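Local coordinates for uncharacterized protein DR_0571 (Deinococcus radiodurans R1, PDB 3C4N) that binds ADP where FAD would be expected and is probably a flavin-dependent oxidoreductase of the ETF-QO/FixC family, its substrate unknown, at residues T79-G84 and R255-L260; S274-R279 and Y285-A290. One frame throughout, in Å; residues are numbered along the deposited sequence.

Contact 1 (T79-G84 and R255-L260). With ADP (adenosine-5'-diphosphate), chain C.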
ATOM      1  N   THR A  79      -1.922 -10.725 -14.158  1.00 17.30           N
ATOM      2  CA  THR A  79      -0.653 -10.036 -14.312  1.00 16.78           C
ATOM      3  C   THR A  79       0.559 -10.828 -13.819  1.00 20.35           C
ATOM      4  O   THR A  79       1.611 -10.823 -14.452  1.00 22.31           O
ATOM      5  CB  THR A  79      -0.684  -8.689 -13.579  1.00 13.67           C
ATOM      6  OG1 THR A  79      -1.604  -7.814 -14.236  1.00 18.01           O
ATOM      7  CG2 THR A  79       0.688  -8.061 -13.565  1.00 17.86           C
ATOM      8  N   ILE A  80       0.401 -11.507 -12.693  1.00 14.42           N
ATOM      9  CA  ILE A  80       1.478 -12.274 -12.102  1.00 16.08           C
ATOM     10  C   ILE A  80       1.927 -13.469 -12.952  1.00 17.70           C
ATOM     11  O   ILE A  80       3.119 -13.767 -13.007  1.00 24.69           O
ATOM     12  CB  ILE A  80       1.059 -12.753 -10.685  1.00 26.02           C
ATOM     13  CG1 ILE A  80       2.225 -13.452  -9.988  1.00 32.26           C
ATOM     14  CG2 ILE A  80      -0.148 -13.681 -10.787  1.00 33.81           C
ATOM     15  CD1 ILE A  80       3.404 -12.543  -9.705  1.00 42.28           C
ATOM     16  N   LEU A  81       0.991 -14.141 -13.622  1.00 15.58           N
ATOM     17  CA  LEU A  81       1.319 -15.308 -14.462  1.00 12.46           C
ATOM     18  C   LEU A  81       1.632 -14.964 -15.921  1.00 17.41           C
ATOM     19  O   LEU A  81       2.131 -15.805 -16.670  1.00 17.13           O
ATOM     20  CB  LEU A  81       0.164 -16.323 -14.447  1.00 14.51           C
ATOM     21  CG  LEU A  81      -0.296 -16.916 -13.096  1.00 19.08           C
ATOM     22  CD1 LEU A  81      -1.461 -17.903 -13.302  1.00 17.97           C
ATOM     23  CD2 LEU A  81       0.870 -17.606 -12.429  1.00 15.52           C
ATOM     24  N   ALA A  82       1.323 -13.742 -16.335  1.00 15.68           N
ATOM     25  CA  ALA A  82       1.585 -13.339 -17.710  1.00 19.67           C
ATOM     26  C   ALA A  82       3.066 -13.577 -18.025  1.00 16.95           C
ATOM     27  O   ALA A  82       3.930 -13.272 -17.213  1.00 24.10           O
ATOM     28  CB  ALA A  82       1.225 -11.855 -17.900  1.00 18.14           C
ATOM     29  N   PRO A  83       3.374 -14.135 -19.205  1.00 15.79           N
ATOM     30  CA  PRO A  83       4.773 -14.383 -19.549  1.00 12.07           C
ATOM     31  C   PRO A  83       5.625 -13.144 -19.775  1.00 15.07           C
ATOM     32  O   PRO A  83       6.850 -13.231 -19.782  1.00 18.03           O
ATOM     33  CB  PRO A  83       4.672 -15.275 -20.785  1.00  7.43           C
ATOM     34  CG  PRO A  83       3.381 -14.884 -21.391  1.00  6.30           C
ATOM     35  CD  PRO A  83       2.479 -14.758 -20.192  1.00 15.93           C
ATOM     36  N   GLY A  84       4.993 -11.991 -19.952  1.00 19.83           N
ATOM     37  CA  GLY A  84       5.760 -10.770 -20.187  1.00 17.65           C
ATOM     38  C   GLY A  84       6.649 -10.814 -21.428  1.00 19.41           C
ATOM     39  O   GLY A  84       7.856 -10.571 -21.360  1.00 20.05           O
ATOM     40  N   ARG A 255      -6.761 -19.486 -18.817  1.00 26.38           N
ATOM     41  CA  ARG A 255      -5.542 -20.017 -19.387  1.00 22.00           C
ATOM     42  C   ARG A 255      -4.619 -20.487 -18.284  1.00 23.59           C
ATOM     43  O   ARG A 255      -4.417 -19.799 -17.286  1.00 20.08           O
ATOM     44  CB  ARG A 255      -4.867 -18.938 -20.215  1.00 21.06           C
ATOM     45  CG  ARG A 255      -3.545 -19.336 -20.809  1.00 25.90           C
ATOM     46  CD  ARG A 255      -2.849 -18.093 -21.327  1.00 26.24           C
ATOM     47  NE  ARG A 255      -2.752 -18.078 -22.776  1.00 20.00           N
ATOM     48  CZ  ARG A 255      -2.428 -17.005 -23.485  1.00 20.06           C
ATOM     49  NH1 ARG A 255      -2.179 -15.855 -22.871  1.00 14.65           N
ATOM     50  NH2 ARG A 255      -2.336 -17.091 -24.804  1.00 13.10           N
ATOM     51  N   GLN A 256      -4.061 -21.671 -18.483  1.00 19.91           N
ATOM     52  CA  GLN A 256      -3.156 -22.265 -17.521  1.00 26.89           C
ATOM     53  C   GLN A 256      -1.722 -22.049 -17.993  1.00 26.54           C
ATOM     54  O   GLN A 256      -1.483 -21.866 -19.184  1.00 21.24           O
ATOM     55  CB  GLN A 256      -3.461 -23.759 -17.403  1.00 31.59           C
ATOM     56  CG  GLN A 256      -4.920 -24.053 -17.106  1.00 30.70           C
ATOM     57  CD  GLN A 256      -5.214 -25.538 -17.039  1.00 34.90           C
ATOM     58  OE1 GLN A 256      -5.145 -26.251 -18.051  1.00 33.46           O
ATOM     59  NE2 GLN A 256      -5.542 -26.017 -15.842  1.00 27.07           N
ATOM     60  N   PHE A 257      -0.770 -22.064 -17.065  1.00 24.39           N
ATOM     61  CA  PHE A 257       0.626 -21.862 -17.430  1.00 24.01           C
ATOM     62  C   PHE A 257       1.535 -22.954 -16.871  1.00 28.59           C
ATOM     63  O   PHE A 257       2.477 -22.672 -16.115  1.00 29.30           O
ATOM     64  CB  PHE A 257       1.111 -20.491 -16.946  1.00 22.22           C
ATOM     65  CG  PHE A 257       0.233 -19.348 -17.377  1.00 17.36           C
ATOM     66  CD1 PHE A 257      -0.954 -19.071 -16.701  1.00 20.36           C
ATOM     67  CD2 PHE A 257       0.601 -18.531 -18.442  1.00 12.91           C
ATOM     68  CE1 PHE A 257      -1.757 -17.993 -17.075  1.00 15.67           C
ATOM     69  CE2 PHE A 257      -0.194 -17.451 -18.826  1.00 12.84           C
ATOM     70  CZ  PHE A 257      -1.376 -17.180 -18.139  1.00 14.98           C
ATOM     71  N   PRO A 258       1.277 -24.219 -17.239  1.00 26.27           N
ATOM     72  CA  PRO A 258       2.122 -25.305 -16.731  1.00 20.25           C
ATOM     73  C   PRO A 258       3.601 -25.088 -17.047  1.00 24.99           C
ATOM     74  O   PRO A 258       3.949 -24.518 -18.084  1.00 26.04           O
ATOM     75  CB  PRO A 258       1.537 -26.546 -17.409  1.00 18.87           C
ATOM     76  CG  PRO A 258       0.923 -26.009 -18.662  1.00 20.02           C
ATOM     77  CD  PRO A 258       0.295 -24.717 -18.217  1.00 18.07           C
ATOM     78  N   ARG A 259       4.464 -25.546 -16.144  1.00 32.16           N
ATOM     79  CA  ARG A 259       5.905 -25.392 -16.306  1.00 28.68           C
ATOM     80  C   ARG A 259       6.610 -26.591 -16.940  1.00 27.64           C
ATOM     81  O   ARG A 259       6.268 -27.742 -16.673  1.00 30.22           O
ATOM     82  CB  ARG A 259       6.564 -25.088 -14.961  1.00 23.68           C
ATOM     83  CG  ARG A 259       8.067 -25.016 -15.086  1.00 29.66           C
ATOM     84  CD  ARG A 259       8.710 -24.211 -13.991  1.00 31.89           C
ATOM     85  NE  ARG A 259      10.088 -24.584 -13.907  1.00 46.21           N
ATOM     86  CZ  ARG A 259      11.231 -23.919 -14.039  1.00 40.46           C
ATOM     87  NH1 ARG A 259      11.374 -22.624 -14.301  1.00 45.21           N
ATOM     88  NH2 ARG A 259      12.295 -24.677 -13.899  1.00 38.41           N
ATOM     89  N   LEU A 260       7.603 -26.299 -17.777  1.00 18.28           N
ATOM     90  CA  LEU A 260       8.381 -27.323 -18.454  1.00 20.87           C
ATOM     91  C   LEU A 260       9.809 -27.299 -17.919  1.00 26.91           C
ATOM     92  O   LEU A 260      10.600 -26.423 -18.272  1.00 22.19           O
ATOM     93  CB  LEU A 260       8.403 -27.069 -19.957  1.00 19.19           C
ATOM     94  CG  LEU A 260       9.117 -28.143 -20.784  1.00 16.36           C
ATOM     95  CD1 LEU A 260       8.240 -29.388 -20.898  1.00  9.70           C
ATOM     96  CD2 LEU A 260       9.421 -27.587 -22.161  1.00 16.42           C
TER
HETATM   97  PB  ADP C 411      -5.191  -6.857 -15.636  1.00 25.71           P
HETATM   98  O1B ADP C 411      -6.096  -6.364 -16.674  1.00 19.79           O
HETATM   99  O2B ADP C 411      -4.042  -5.787 -15.324  1.00 30.48           O
HETATM  100  O3B ADP C 411      -4.512  -8.249 -16.096  1.00 33.15           O
HETATM  101  PA  ADP C 411      -5.552  -8.286 -13.435  1.00 19.51           P
HETATM  102  O1A ADP C 411      -6.487  -9.405 -13.663  1.00 20.72           O
HETATM  103  O2A ADP C 411      -4.051  -8.775 -13.796  1.00 16.15           O
HETATM  104  O3A ADP C 411      -5.981  -7.001 -14.294  1.00 33.91           O
HETATM  105  O5' ADP C 411      -5.650  -7.653 -11.969  1.00 23.42           O
HETATM  106  C5' ADP C 411      -6.616  -6.648 -12.002  1.00  1.38           C
HETATM  107  C4' ADP C 411      -7.119  -6.352 -10.614  1.00 21.87           C
HETATM  108  O4' ADP C 411      -8.464  -5.956 -10.236  1.00 20.34           O
HETATM  109  C3' ADP C 411      -6.877  -7.723 -10.066  1.00 23.76           C
HETATM  110  O3' ADP C 411      -5.510  -7.857  -9.675  1.00 29.30           O
HETATM  111  C2' ADP C 411      -7.865  -7.864  -8.905  1.00 19.30           C
HETATM  112  O2' ADP C 411      -7.161  -8.153  -7.685  1.00 34.85           O
HETATM  113  C1' ADP C 411      -8.609  -6.500  -8.898  1.00 19.31           C
HETATM  114  N9  ADP C 411     -10.029  -6.583  -8.772  1.00 21.28           N
HETATM  115  C8  ADP C 411     -10.845  -7.452  -9.512  1.00 28.02           C
HETATM  116  N7  ADP C 411     -12.100  -7.301  -9.126  1.00 21.84           N
HETATM  117  C5  ADP C 411     -12.163  -6.326  -8.180  1.00 19.81           C
HETATM  118  C6  ADP C 411     -13.200  -5.646  -7.490  1.00 18.33           C
HETATM  119  N6  ADP C 411     -14.537  -5.723  -7.938  1.00 15.62           N
HETATM  120  N1  ADP C 411     -12.873  -4.712  -6.569  1.00 18.42           N
HETATM  121  C2  ADP C 411     -11.604  -4.394  -6.319  1.00 16.54           C
HETATM  122  N3  ADP C 411     -10.624  -4.928  -6.951  1.00 19.53           N
HETATM  123  C4  ADP C 411     -10.834  -5.862  -7.967  1.00 18.48           C
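Leu81 and Pro83 pack on the ring of Phe257, and no hydrogen bond crosses between the two segments. The main apolar contact is a CH-pi interaction. Leu81 CB sits over the ring face, 3.9 Å from the centroid of the Phe257 ring and 23° off its normal. Leu81 CG lies anti to its own carbonyl carbon (chi1 -58°). This sets the methyl CD1 just outside the ring, on the CD1-CE1 side, with Leu81 CD1 3.6 Å from Phe257 CD1. Pro83 adds an oblique contact, its CD 4.0 Å from Phe257 CE2.

A backbone oxygen shares the leucine face. Leu81 O lies 3.6 Å from Phe257 CE2, above the plane but toward the rim. Arg255 CG, from the ring's own segment, lies toward the rim of the opposite face, so the ring sits between Leu81 and Arg255.

The polar contacts of 79-84 are with the nucleotide. Thr79 N donates to ADP O2A at 2.9 Å, and Thr79 OG1 donates to the same oxygen at 2.7 Å. This alpha-phosphate oxygen is thus gripped twice by one residue. Thr79 OG1 also meets Arg46 N, and ADP is bonded further to Met47 N and Ala195 N.

The 79-84 segment thus holds a phosphate oxygen at Thr79 and packs through Leu81 and Pro83 on Phe257, at the break in strand 251-260, beside a Rossmann-type dinucleotide site that would be expected to hold FAD.

Contact 2 (S274-R279 and Y285-A290)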
ATOM      1  N   SER A 274       2.360 -23.509 -33.538  1.00 16.74           N
ATOM      2  CA  SER A 274       0.909 -23.684 -33.601  1.00 25.02           C
ATOM      3  C   SER A 274       0.144 -22.884 -32.535  1.00 28.01           C
ATOM      4  O   SER A 274      -0.885 -23.334 -32.032  1.00 30.25           O
ATOM      5  CB  SER A 274       0.542 -25.165 -33.463  1.00 28.95           C
ATOM      6  OG  SER A 274       1.004 -25.921 -34.571  1.00 30.05           O
ATOM      7  N   GLY A 275       0.651 -21.704 -32.192  1.00 31.20           N
ATOM      8  CA  GLY A 275      -0.019 -20.870 -31.209  1.00 26.60           C
ATOM      9  C   GLY A 275       0.445 -21.056 -29.776  1.00 28.00           C
ATOM     10  O   GLY A 275       0.057 -20.289 -28.899  1.00 32.48           O
ATOM     11  N   LEU A 276       1.262 -22.067 -29.516  1.00 17.81           N
ATOM     12  CA  LEU A 276       1.743 -22.280 -28.168  1.00 17.00           C
ATOM     13  C   LEU A 276       3.082 -21.563 -27.976  1.00 18.92           C
ATOM     14  O   LEU A 276       3.833 -21.384 -28.932  1.00 18.85           O
ATOM     15  CB  LEU A 276       1.877 -23.779 -27.894  1.00 22.42           C
ATOM     16  CG  LEU A 276       2.542 -24.234 -26.592  1.00 24.44           C
ATOM     17  CD1 LEU A 276       2.013 -25.603 -26.220  1.00 20.84           C
ATOM     18  CD2 LEU A 276       4.046 -24.254 -26.762  1.00 13.97           C
ATOM     19  N   THR A 277       3.377 -21.132 -26.750  1.00 16.96           N
ATOM     20  CA  THR A 277       4.638 -20.434 -26.496  1.00 18.98           C
ATOM     21  C   THR A 277       5.493 -21.084 -25.396  1.00 18.02           C
ATOM     22  O   THR A 277       4.974 -21.567 -24.399  1.00 18.97           O
ATOM     23  CB  THR A 277       4.385 -18.949 -26.103  1.00  8.86           C
ATOM     24  OG1 THR A 277       3.621 -18.304 -27.125  1.00 17.22           O
ATOM     25  CG2 THR A 277       5.686 -18.202 -25.929  1.00  2.56           C
ATOM     26  N   LEU A 278       6.806 -21.100 -25.596  1.00 15.58           N
ATOM     27  CA  LEU A 278       7.710 -21.633 -24.597  1.00 11.12           C
ATOM     28  C   LEU A 278       8.545 -20.451 -24.109  1.00 15.03           C
ATOM     29  O   LEU A 278       9.463 -19.982 -24.792  1.00 15.63           O
ATOM     30  CB  LEU A 278       8.583 -22.743 -25.188  1.00 21.73           C
ATOM     31  CG  LEU A 278       7.800 -24.026 -25.540  1.00 27.11           C
ATOM     32  CD1 LEU A 278       8.719 -25.088 -26.163  1.00 16.64           C
ATOM     33  CD2 LEU A 278       7.149 -24.580 -24.268  1.00 19.39           C
ATOM     34  N   ARG A 279       8.180 -19.955 -22.926  1.00 19.32           N
ATOM     35  CA  ARG A 279       8.829 -18.808 -22.306  1.00 16.43           C
ATOM     36  C   ARG A 279       9.901 -19.236 -21.326  1.00 22.10           C
ATOM     37  O   ARG A 279       9.601 -19.678 -20.211  1.00 19.33           O
ATOM     38  CB  ARG A 279       7.783 -17.945 -21.583  1.00 16.68           C
ATOM     39  CG  ARG A 279       8.319 -17.008 -20.469  1.00 22.88           C
ATOM     40  CD  ARG A 279       9.147 -15.837 -20.994  1.00 25.46           C
ATOM     41  NE  ARG A 279       9.045 -14.644 -20.132  1.00 32.31           N
ATOM     42  CZ  ARG A 279       9.951 -14.255 -19.234  1.00 21.43           C
ATOM     43  NH1 ARG A 279      11.065 -14.950 -19.049  1.00 31.26           N
ATOM     44  NH2 ARG A 279       9.741 -13.164 -18.516  1.00 21.50           N
ATOM     45  N   TYR A 285      11.130 -23.489 -18.664  1.00 23.77           N
ATOM     46  CA  TYR A 285      10.244 -22.859 -19.632  1.00 25.04           C
ATOM     47  C   TYR A 285       8.848 -22.851 -19.051  1.00 25.19           C
ATOM     48  O   TYR A 285       8.452 -23.773 -18.339  1.00 30.18           O
ATOM     49  CB  TYR A 285      10.226 -23.636 -20.957  1.00 24.10           C
ATOM     50  CG  TYR A 285      11.568 -23.738 -21.653  1.00 31.10           C
ATOM     51  CD1 TYR A 285      11.955 -22.807 -22.615  1.00 31.62           C
ATOM     52  CD2 TYR A 285      12.465 -24.754 -21.328  1.00 33.58           C
ATOM     53  CE1 TYR A 285      13.205 -22.886 -23.236  1.00 32.47           C
ATOM     54  CE2 TYR A 285      13.719 -24.840 -21.939  1.00 27.26           C
ATOM     55  CZ  TYR A 285      14.083 -23.903 -22.891  1.00 28.63           C
ATOM     56  OH  TYR A 285      15.325 -23.971 -23.481  1.00 20.80           O
ATOM     57  N   THR A 286       8.111 -21.790 -19.340  1.00 23.47           N
ATOM     58  CA  THR A 286       6.740 -21.672 -18.887  1.00 16.85           C
ATOM     59  C   THR A 286       5.929 -21.853 -20.154  1.00 19.94           C
ATOM     60  O   THR A 286       6.180 -21.182 -21.151  1.00 20.64           O
ATOM     61  CB  THR A 286       6.468 -20.295 -18.288  1.00 15.57           C
ATOM     62  OG1 THR A 286       7.200 -20.160 -17.066  1.00 23.03           O
ATOM     63  CG2 THR A 286       4.987 -20.124 -17.998  1.00 25.60           C
ATOM     64  N   LEU A 287       4.969 -22.769 -20.125  1.00 19.82           N
ATOM     65  CA  LEU A 287       4.152 -23.042 -21.300  1.00 20.93           C
ATOM     66  C   LEU A 287       2.948 -22.094 -21.337  1.00 19.98           C
ATOM     67  O   LEU A 287       2.164 -22.051 -20.394  1.00 30.81           O
ATOM     68  CB  LEU A 287       3.724 -24.523 -21.270  1.00 18.34           C
ATOM     69  CG  LEU A 287       3.098 -25.170 -22.500  1.00 18.44           C
ATOM     70  CD1 LEU A 287       3.256 -26.682 -22.466  1.00 17.37           C
ATOM     71  CD2 LEU A 287       1.638 -24.777 -22.545  1.00 24.84           C
ATOM     72  N   VAL A 288       2.823 -21.317 -22.416  1.00 16.08           N
ATOM     73  CA  VAL A 288       1.719 -20.359 -22.582  1.00 14.94           C
ATOM     74  C   VAL A 288       0.777 -20.838 -23.697  1.00 21.42           C
ATOM     75  O   VAL A 288       0.974 -20.537 -24.879  1.00 18.30           O
ATOM     76  CB  VAL A 288       2.257 -18.934 -22.925  1.00 13.84           C
ATOM     77  CG1 VAL A 288       1.114 -17.917 -22.947  1.00  7.81           C
ATOM     78  CG2 VAL A 288       3.301 -18.516 -21.912  1.00  4.34           C
ATOM     79  N   PRO A 289      -0.273 -21.587 -23.325  1.00 25.24           N
ATOM     80  CA  PRO A 289      -1.235 -22.115 -24.296  1.00 27.59           C
ATOM     81  C   PRO A 289      -1.896 -21.047 -25.155  1.00 29.60           C
ATOM     82  O   PRO A 289      -1.933 -19.866 -24.803  1.00 30.89           O
ATOM     83  CB  PRO A 289      -2.257 -22.854 -23.424  1.00 20.12           C
ATOM     84  CG  PRO A 289      -1.484 -23.194 -22.191  1.00 27.99           C
ATOM     85  CD  PRO A 289      -0.688 -21.927 -21.957  1.00 26.53           C
ATOM     86  N   ALA A 290      -2.413 -21.477 -26.297  1.00 28.22           N
ATOM     87  CA  ALA A 290      -3.093 -20.567 -27.188  1.00 22.57           C
ATOM     88  C   ALA A 290      -4.542 -20.523 -26.714  1.00 22.30           C
ATOM     89  O   ALA A 290      -5.022 -21.455 -26.064  1.00 17.75           O
ATOM     90  CB  ALA A 290      -3.014 -21.081 -28.613  1.00 20.08           C
TER
HETATM   91  O   HOH W   1       1.151 -18.722 -26.705  1.00 19.54           O
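Val288 O is gripped by two donors. Thr277 N reaches Val288 O at 3.1 Å from above the carbonyl plane, 41° out of it. A water donates to Val288 O at 2.6 Å. The same water donates to Gly275 O and accepts from Thr277 OG1, so it ties the start of one strand to the end of the other. The chi1 of Thr277 (-56°) sets OG1 beside its own backbone N, within reach of this water.

The return bond, Val288 N to Thr277 O, is 2.9 Å long and nearly straight at 174°. Arg279 and Thr286 form the next hydrogen-bonded pair. Thr286 N to Arg279 O is the shorter of its two bonds, at 2.7 Å. Leu278 and Leu287 are the non-hydrogen-bonded pair between them.

The two sheet faces differ. On one, Thr277 CB lies 3.8 Å from Val288 CB, and Arg279 and Thr286 stand next along. The Arg279 chain bends at chi2 and leads away, and its NE bonds Pro83 O. On the other, Leu287 and Leu278 are joined by Leu276, whose CD1 meets Leu287 CD2 at 3.8 Å. The side chains of Leu276 and Leu287 cross at about a right angle. Leu287 also touches Leu321 of helix 315-324. With an alanine in place of Leu287, Leu276 CD1 and Leu321 would probably lose their shared apolar partner, and a gap would be likely to open beneath the helix. Tyr285 CD1 packs on Leu278 CB, and its OH bonds Leu263 O.

Paired antiparallel strands joined by a short turn make this a beta hairpin, part of the large mixed sheet, with helix 315-324 on its leucine face.

The centres of contacts 1 and 2 lie about 9 Å apart. They come in series along the chain, contact 1 closing before contact 2 opens, and all four segments fall within the FAD-dependent oxidoreductase family region. Both reach the same mixed sheet, contact 1 through strand 251-260 and contact 2 through its hairpin; strands 251-260 and 284-288 are antiparallel neighbours in it. Leu260 N probably bonds Tyr285 O at 2.7 Å along that seam. Arg279 of contact 2 also joins 79-84. Contact 1 reaches the ADP through Thr79, whereas the side chain of Val288 in contact 2 is about 13 Å from it. The hairpin is therefore connected to the nucleotide site through 79-84.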